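Long-range contact in Dye type peroxidase A (Streptomyces lividans 1326, PDB 6GZW), which probably uses hydrogen peroxide and a haem cofactor to oxidise dyes and other substrates, as dye-decolourising peroxidases do: residues W157-S165 with R301-G309. Residues are numbered along the deposited sequence; the frame is centred on the assembly and turned at random. Where two conformers were deposited one is given.
With HEM (protoporphyrin IX containing Fe), chain C.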
loop_
_atom_site.group_PDB
_atom_site.type_symbol
_atom_site.label_atom_id
_atom_site.label_comp_id
_atom_site.label_asym_id
_atom_site.label_seq_id
_atom_site.Cartn_x
_atom_site.Cartn_y
_atom_site.Cartn_z
ATOM N N TRP A 157 -5.789 0.926 17.118
ATOM C CA TRP A 157 -5.951 1.444 15.750
ATOM C C TRP A 157 -4.737 1.110 14.905
ATOM O O TRP A 157 -3.661 0.823 15.417
ATOM C CB TRP A 157 -6.268 2.949 15.694
ATOM C CG TRP A 157 -5.295 3.896 16.313
ATOM C CD1 TRP A 157 -5.406 4.480 17.518
ATOM C CD2 TRP A 157 -4.085 4.418 15.723
ATOM N NE1 TRP A 157 -4.342 5.331 17.744
ATOM C CE2 TRP A 157 -3.518 5.315 16.650
ATOM C CE3 TRP A 157 -3.430 4.217 14.512
ATOM C CZ2 TRP A 157 -2.323 5.984 16.407
ATOM C CZ3 TRP A 157 -2.248 4.878 14.266
ATOM C CH2 TRP A 157 -1.700 5.754 15.221
ATOM N N GLN A 158 -4.932 1.090 13.600
ATOM C CA GLN A 158 -3.832 0.762 12.694
ATOM C C GLN A 158 -4.088 1.400 11.352
ATOM O O GLN A 158 -5.249 1.365 10.842
ATOM C CB GLN A 158 -3.655 -0.754 12.573
ATOM C CG GLN A 158 -2.358 -1.188 11.866
ATOM C CD GLN A 158 -2.536 -1.368 10.379
ATOM O OE1 GLN A 158 -3.362 -2.151 9.966
ATOM N NE2 GLN A 158 -1.720 -0.698 9.580
ATOM N N MET A 159 -3.045 2.060 10.835
ATOM C CA MET A 159 -3.104 2.807 9.552
ATOM C C MET A 159 -1.989 2.346 8.615
ATOM O O MET A 159 -0.840 2.172 9.033
ATOM C CB MET A 159 -3.009 4.327 9.811
ATOM C CG MET A 159 -4.145 4.835 10.670
ATOM S SD MET A 159 -3.982 6.573 11.094
ATOM C CE MET A 159 -5.179 6.610 12.421
ATOM N N ASN A 160 -2.296 2.234 7.321
ATOM C CA ASN A 160 -1.317 1.945 6.298
ATOM C C ASN A 160 -0.918 3.203 5.557
ATOM O O ASN A 160 -1.755 4.052 5.291
ATOM C CB ASN A 160 -1.896 1.041 5.217
ATOM C CG ASN A 160 -2.339 -0.309 5.738
ATOM O OD1 ASN A 160 -1.783 -0.843 6.729
ATOM N ND2 ASN A 160 -3.347 -0.897 5.041
ATOM N N GLY A 161 0.350 3.260 5.159
ATOM C CA GLY A 161 0.855 4.359 4.358
ATOM C C GLY A 161 1.828 3.911 3.282
ATOM O O GLY A 161 2.246 2.752 3.227
ATOM N N PHE A 162 2.146 4.848 2.402
ATOM C CA PHE A 162 3.058 4.624 1.323
ATOM C C PHE A 162 3.783 5.914 0.934
ATOM O O PHE A 162 3.329 7.045 1.218
ATOM C CB PHE A 162 2.362 4.025 0.107
ATOM C CG PHE A 162 1.194 4.833 -0.384
ATOM C CD1 PHE A 162 1.386 5.894 -1.243
ATOM C CD2 PHE A 162 -0.115 4.548 0.051
ATOM C CE1 PHE A 162 0.326 6.644 -1.693
ATOM C CE2 PHE A 162 -1.196 5.307 -0.408
ATOM C CZ PHE A 162 -0.963 6.375 -1.267
ATOM N N ASN A 163 4.902 5.704 0.245
ATOM C CA ASN A 163 5.681 6.789 -0.350
ATOM C C ASN A 163 6.247 6.291 -1.680
ATOM O O ASN A 163 6.060 5.118 -2.091
ATOM C CB ASN A 163 6.839 7.213 0.575
ATOM C CG ASN A 163 6.407 8.033 1.770
ATOM O OD1 ASN A 163 5.751 9.069 1.623
ATOM N ND2 ASN A 163 6.781 7.578 2.976
ATOM N N ARG A 164 6.950 7.185 -2.358
ATOM C CA ARG A 164 7.736 6.828 -3.512
ATOM C C ARG A 164 8.680 5.635 -3.241
ATOM O O ARG A 164 9.268 5.530 -2.161
ATOM C CB ARG A 164 8.558 8.061 -3.940
ATOM C CG ARG A 164 9.516 7.804 -5.080
ATOM C CD ARG A 164 10.241 9.085 -5.446
ATOM N NE ARG A 164 9.341 10.101 -5.981
ATOM C CZ ARG A 164 9.604 11.400 -6.035
ATOM N NH1 ARG A 164 10.782 11.847 -5.630
ATOM N NH2 ARG A 164 8.689 12.248 -6.508
ATOM N N SER A 165 8.761 4.704 -4.204
ATOM C CA SER A 165 9.756 3.591 -4.204
ATOM C C SER A 165 11.162 4.101 -4.554
ATOM O O SER A 165 11.328 5.044 -5.349
ATOM C CB SER A 165 9.362 2.476 -5.203
ATOM O OG SER A 165 10.247 1.348 -5.259
ATOM N N ARG A 301 10.014 16.204 10.003
ATOM C CA ARG A 301 8.811 15.646 9.377
ATOM C C ARG A 301 9.217 14.407 8.587
ATOM O O ARG A 301 10.167 14.444 7.823
ATOM C CB ARG A 301 8.174 16.689 8.456
ATOM C CG ARG A 301 7.572 17.854 9.232
ATOM C CD ARG A 301 7.096 18.977 8.330
ATOM N NE ARG A 301 8.249 19.548 7.637
ATOM C CZ ARG A 301 8.407 19.679 6.322
ATOM N NH1 ARG A 301 7.485 19.287 5.433
ATOM N NH2 ARG A 301 9.529 20.245 5.880
ATOM N N ARG A 302 8.499 13.304 8.783
ATOM C CA ARG A 302 8.870 12.045 8.166
ATOM C C ARG A 302 7.581 11.228 7.973
ATOM O O ARG A 302 7.315 10.273 8.704
ATOM C CB ARG A 302 9.894 11.309 9.043
ATOM C CG ARG A 302 10.545 10.105 8.434
ATOM C CD ARG A 302 11.522 9.401 9.371
ATOM N NE ARG A 302 11.989 8.194 8.727
ATOM C CZ ARG A 302 11.338 7.038 8.708
ATOM N NH1 ARG A 302 10.164 6.888 9.325
ATOM N NH2 ARG A 302 11.881 6.017 8.059
ATOM N N PRO A 303 6.777 11.620 6.963
ATOM C CA PRO A 303 5.410 11.125 6.777
ATOM C C PRO A 303 5.302 9.895 5.901
ATOM O O PRO A 303 6.282 9.481 5.275
ATOM C CB PRO A 303 4.742 12.313 6.043
ATOM C CG PRO A 303 5.841 12.806 5.150
ATOM C CD PRO A 303 7.060 12.747 6.037
ATOM N N PHE A 304 4.092 9.388 5.834
ATOM C CA PHE A 304 3.651 8.522 4.765
ATOM C C PHE A 304 2.365 9.095 4.186
ATOM O O PHE A 304 1.570 9.707 4.912
ATOM C CB PHE A 304 3.359 7.115 5.290
ATOM C CG PHE A 304 4.544 6.425 5.908
ATOM C CD1 PHE A 304 4.828 6.601 7.246
ATOM C CD2 PHE A 304 5.354 5.583 5.162
ATOM C CE1 PHE A 304 5.907 5.973 7.828
ATOM C CE2 PHE A 304 6.426 4.918 5.750
ATOM C CZ PHE A 304 6.706 5.143 7.083
ATOM N N SER A 305 2.126 8.855 2.901
ATOM C CA SER A 305 0.831 9.199 2.308
ATOM C C SER A 305 -0.133 8.008 2.532
ATOM O O SER A 305 0.312 6.903 2.856
ATOM C CB SER A 305 0.979 9.536 0.817
ATOM O OG SER A 305 1.735 10.734 0.654
ATOM N N TYR A 306 -1.443 8.269 2.497
ATOM C CA TYR A 306 -2.446 7.204 2.627
ATOM C C TYR A 306 -3.578 7.367 1.660
ATOM O O TYR A 306 -3.902 8.480 1.190
ATOM C CB TYR A 306 -2.958 7.064 4.070
ATOM C CG TYR A 306 -3.933 8.148 4.557
ATOM C CD1 TYR A 306 -5.312 8.012 4.410
ATOM C CD2 TYR A 306 -3.473 9.295 5.184
ATOM C CE1 TYR A 306 -6.204 8.987 4.859
ATOM C CE2 TYR A 306 -4.368 10.278 5.645
ATOM C CZ TYR A 306 -5.717 10.112 5.514
ATOM O OH TYR A 306 -6.591 11.078 5.982
ATOM N N HIS A 307 -4.149 6.232 1.331
ATOM C CA HIS A 307 -5.387 6.130 0.591
ATOM C C HIS A 307 -6.083 4.838 0.975
ATOM O O HIS A 307 -5.551 3.769 0.714
ATOM C CB HIS A 307 -5.136 6.132 -0.880
ATOM C CG HIS A 307 -6.369 5.823 -1.656
ATOM N ND1 HIS A 307 -7.449 6.679 -1.691
ATOM C CD2 HIS A 307 -6.732 4.716 -2.351
ATOM C CE1 HIS A 307 -8.411 6.123 -2.404
ATOM N NE2 HIS A 307 -8.002 4.936 -2.813
ATOM N N ASP A 308 -7.246 4.948 1.613
ATOM C CA ASP A 308 -7.974 3.783 2.109
ATOM C C ASP A 308 -9.250 3.477 1.350
ATOM O O ASP A 308 -9.992 2.555 1.711
ATOM C CB ASP A 308 -8.191 3.934 3.599
ATOM C CG ASP A 308 -6.911 3.692 4.374
ATOM O OD1 ASP A 308 -6.321 2.590 4.282
ATOM O OD2 ASP A 308 -6.487 4.563 5.118
ATOM N N GLY A 309 -9.461 4.164 0.246
ATOM C CA GLY A 309 -10.626 3.871 -0.598
ATOM C C GLY A 309 -11.508 5.084 -0.636
ATOM O O GLY A 309 -11.082 6.226 -0.301
HETATM C CHA HEM C . 6.635 22.629 4.813
HETATM C CHB HEM C . 2.753 20.495 2.861
HETATM C CHC HEM C . 0.943 19.856 7.323
HETATM C CHD HEM C . 4.811 21.976 9.245
HETATM C C1A HEM C . 5.748 22.113 3.903
HETATM C C2A HEM C . 5.910 22.183 2.488
HETATM C C3A HEM C . 4.815 21.585 1.955
HETATM C C4A HEM C . 3.974 21.153 3.032
HETATM C CMA HEM C . 4.503 21.360 0.495
HETATM C CAA HEM C . 7.063 22.812 1.718
HETATM C CBA HEM C . 8.244 21.914 1.380
HETATM C CGA HEM C . 9.008 21.530 2.602
HETATM O O1A HEM C . 9.885 22.275 3.116
HETATM O O2A HEM C . 8.760 20.426 3.167
HETATM C C1B HEM C . 1.923 20.109 3.929
HETATM C C2B HEM C . 0.705 19.384 3.776
HETATM C C3B HEM C . 0.165 19.192 5.009
HETATM C C4B HEM C . 1.126 19.828 5.961
HETATM C CMB HEM C . 0.104 18.958 2.472
HETATM C CAB HEM C . -1.036 18.429 5.410
HETATM C CBB HEM C . -1.546 17.425 4.717
HETATM C C1C HEM C . 1.802 20.416 8.242
HETATM C C2C HEM C . 1.585 20.431 9.644
HETATM C C3C HEM C . 2.690 21.057 10.195
HETATM C C4C HEM C . 3.584 21.380 9.112
HETATM C CMC HEM C . 0.395 19.919 10.396
HETATM C CAC HEM C . 2.981 21.410 11.605
HETATM C CBC HEM C . 2.100 21.584 12.603
HETATM C C1D HEM C . 5.625 22.251 8.139
HETATM C C2D HEM C . 6.966 22.830 8.347
HETATM C C3D HEM C . 7.483 23.020 7.118
HETATM C C4D HEM C . 6.434 22.544 6.172
HETATM C CMD HEM C . 7.649 23.121 9.680
HETATM C CAD HEM C . 8.853 23.606 6.812
HETATM C CBD HEM C . 8.842 25.138 6.811
HETATM C CGD HEM C . 10.221 25.672 6.576
HETATM O O1D HEM C . 10.598 25.984 5.412
HETATM O O2D HEM C . 10.998 25.780 7.547
HETATM N NA HEM C . 4.514 21.570 4.228
HETATM N NB HEM C . 2.108 20.366 5.230
HETATM N NC HEM C . 2.966 21.036 7.930
HETATM N ND HEM C . 5.305 22.181 6.836
HETATM FE FE HEM C . 3.751 21.334 6.055
HETATM O O HOH W 1 -2.846 3.890 2.695
HETATM O O HOH W 2 -4.248 4.768 6.577
HETATM O O HOH W 3 -4.982 1.717 6.550
HETATM O O HOH W 4 -4.624 0.942 2.926
HETATM O O HOH W 5 4.206 10.163 -0.372
HETATM O O HOH W 6 4.592 19.546 6.220
#
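Phe162 and Ser305 pair where the two edge strands meet in the dimeric alpha-beta barrel fold of dye-type peroxidases. Strands 153-162 and 300-310 are the outermost of the sheet, one from each ferredoxin-like half. They run steeply across each other, so the pairing stays a single antiparallel bridge. Both bonds of this hydrogen-bonded pair form: Phe162 N to Ser305 O at 2.8 Å and Ser305 N to Phe162 O at 2.7 Å. The Phe162 ring folds back over the partner strand because CG sits between the backbone N and the carbonyl carbon (chi1 55°). Ser305 O lies over one ring face, offset toward the rim, and Phe162 CE2 lies 3.5 Å from His307 N. Ala135 of the second subunit also packs on the Phe162 side chain. Toward Asn160 and His307 the strands diverge. Waters link the Asn160 backbone to His307 N and the Asp308 carboxylate. At the other end, segment 301-309 starts at Arg301, whose NH1 and NH2 both bind haem O2A. The Asn163 and Phe304 side chains cross at about a right angle, with amide and ring planes 23° apart. A water joins Asn163 OD1 to Ser305 OG. Asn163 ND2 donates to Pro303 O at 3.0 Å, nearly straight at 166° and on a carbonyl lone pair.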